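Local coordinates for putative branched-chain amino acid ABC transporter, periplasmic branched-chain amino acid-binding protein (Pseudomonas protegens Pf-5, PDB 4RU0) that probably serves as the periplasmic solute-binding component of an ABC transporter, capturing a small ligand such as a branched-chain amino acid for uptake, at residues N333-V338 / G379-L384. Numbering follows the deposited sequence.
Sequences NAAVAV and GLMQNL
Ala335 and the selenomethionine Met381 make the closest meeting between helix 325-348 and the loop that leads into strand 384-385, with Ala335 CB 3.5 Å from Met381 CE. Here a long side chain makes up for a short one across backbones that stand well apart, the CA atoms of Ala335 and Met381 lying 9.3 Å from each other. The CG of Met381 sits anti to the backbone N (chi1 175°) and the chain stays extended through chi2, carrying the selenium toward the helix; a bend at chi3 (-49°) then swings the terminal methyl onto the alanine. The meeting is methyl against methyl, and the same long side chain also rests on Val332, three residues before Ala335 on the same helix.

The second meeting is looser. Val336 CG2, the branch beside the backbone N, lies 4.1 Å from CD1 of Leu384, and the two side chains cross at about a right angle, touching through single methyls. Met154 from a separate loop touches both side chains, adding a third apolar group to this side. No hydrogen bond joins the two segments; only 137 Å² is buried between them, and all four touching residues are buried in the protein. The open side is at Asn383, which is exposed and whose side chain leaves the loop away from the helix, whereas the neighbouring Gln382 is buried and gives its NE2 to Ala396 O.

Beyond the pair, Tyr60 of helix 47-67 packs on Ala335, and Leu384 shares backbone hydrogen bonds with Ile367. The contact joins helix 325-348 to the loop between helix 369-375 and strand 384-385 through buried apolar side chains, within the alpha/beta fold of a periplasmic binding protein of the leucine-binding family.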
loop_
_atom_site.group_PDB
_atom_site.type_symbol
_atom_site.label_atom_id
_atom_site.label_comp_id
_atom_site.label_asym_id
_atom_site.label_seq_id
_atom_site.Cartn_x
_atom_site.Cartn_y
_atom_site.Cartn_z
ATOM N N ASN A 333 0.427 8.258 0.450
ATOM C CA ASN A 333 1.424 8.021 1.488
ATOM C C ASN A 333 1.661 9.276 2.328
ATOM O O ASN A 333 1.723 9.213 3.555
ATOM C CB ASN A 333 2.741 7.555 0.862
ATOM C CG ASN A 333 3.536 6.649 1.777
ATOM O OD1 ASN A 333 2.969 5.906 2.579
ATOM N ND2 ASN A 333 4.860 6.710 1.665
ATOM N N ALA A 334 1.777 10.417 1.654
ATOM C CA ALA A 334 2.053 11.683 2.318
ATOM C C ALA A 334 0.842 12.199 3.087
ATOM O O ALA A 334 0.983 12.786 4.158
ATOM C CB ALA A 334 2.510 12.719 1.303
ATOM N N ALA A 335 -0.348 11.979 2.540
ATOM C CA ALA A 335 -1.570 12.489 3.145
ATOM C C ALA A 335 -1.878 11.794 4.470
ATOM O O ALA A 335 -2.372 12.421 5.414
ATOM C CB ALA A 335 -2.735 12.333 2.188
ATOM N N VAL A 336 -1.584 10.500 4.528
ATOM C CA VAL A 336 -1.837 9.703 5.723
ATOM C C VAL A 336 -1.045 10.250 6.905
ATOM O O VAL A 336 -1.583 10.442 7.993
ATOM C CB VAL A 336 -1.483 8.225 5.493
ATOM C CG1 VAL A 336 -1.442 7.461 6.807
ATOM C CG2 VAL A 336 -2.481 7.596 4.548
ATOM N N ALA A 337 0.232 10.515 6.669
ATOM C CA ALA A 337 1.091 11.077 7.694
ATOM C C ALA A 337 0.610 12.469 8.097
ATOM O O ALA A 337 0.529 12.783 9.286
ATOM C CB ALA A 337 2.527 11.124 7.205
ATOM N N VAL A 338 0.281 13.289 7.101
ATOM C CA VAL A 338 -0.206 14.650 7.333
ATOM C C VAL A 338 -1.469 14.669 8.196
ATOM O O VAL A 338 -1.569 15.457 9.136
ATOM C CB VAL A 338 -0.483 15.378 6.000
ATOM C CG1 VAL A 338 -1.293 16.641 6.233
ATOM C CG2 VAL A 338 0.821 15.707 5.296
ATOM N N GLY A 379 -12.103 10.198 -4.600
ATOM C CA GLY A 379 -11.949 9.001 -5.414
ATOM C C GLY A 379 -10.594 8.320 -5.286
ATOM O O GLY A 379 -10.404 7.198 -5.770
ATOM N N LEU A 380 -9.651 8.995 -4.629
ATOM C CA LEU A 380 -8.259 8.562 -4.621
ATOM C C LEU A 380 -7.904 7.709 -3.402
ATOM O O LEU A 380 -7.149 6.741 -3.506
ATOM C CB LEU A 380 -7.341 9.786 -4.687
ATOM C CG LEU A 380 -5.843 9.548 -4.863
ATOM C CD1 LEU A 380 -5.575 8.587 -6.012
ATOM C CD2 LEU A 380 -5.139 10.874 -5.102
HETATM N N MSE A 381 -8.454 8.073 -2.251
HETATM C CA MSE A 381 -8.149 7.387 -1.002
HETATM C C MSE A 381 -9.429 6.968 -0.291
HETATM O O MSE A 381 -10.423 7.692 -0.309
HETATM C CB MSE A 381 -7.308 8.287 -0.096
HETATM C CG MSE A 381 -7.028 7.714 1.286
HETATM SE SE MSE A 381 -6.228 9.049 2.470
HETATM C CE MSE A 381 -4.847 9.665 1.254
ATOM N N GLN A 382 -9.405 5.795 0.333
ATOM C CA GLN A 382 -10.569 5.291 1.053
ATOM C C GLN A 382 -10.714 5.941 2.427
ATOM O O GLN A 382 -9.854 6.712 2.854
ATOM C CB GLN A 382 -10.474 3.772 1.204
ATOM C CG GLN A 382 -9.308 3.308 2.056
ATOM C CD GLN A 382 -9.039 1.822 1.919
ATOM O OE1 GLN A 382 -9.565 1.009 2.681
ATOM N NE2 GLN A 382 -8.212 1.460 0.945
ATOM N N ASN A 383 -11.809 5.629 3.111
ATOM C CA ASN A 383 -11.974 6.015 4.507
ATOM C C ASN A 383 -10.953 5.307 5.391
ATOM O O ASN A 383 -10.531 4.187 5.096
ATOM C CB ASN A 383 -13.392 5.701 5.001
ATOM C CG ASN A 383 -14.442 6.629 4.409
ATOM O OD1 ASN A 383 -14.211 7.285 3.393
ATOM N ND2 ASN A 383 -15.606 6.688 5.050
ATOM N N LEU A 384 -10.550 5.970 6.468
ATOM C CA LEU A 384 -9.620 5.390 7.433
ATOM C C LEU A 384 -10.124 5.591 8.848
ATOM O O LEU A 384 -10.389 6.713 9.267
ATOM C CB LEU A 384 -8.232 6.012 7.298
ATOM C CG LEU A 384 -7.344 5.549 6.150
ATOM C CD1 LEU A 384 -6.084 6.396 6.106
ATOM C CD2 LEU A 384 -7.006 4.084 6.332
#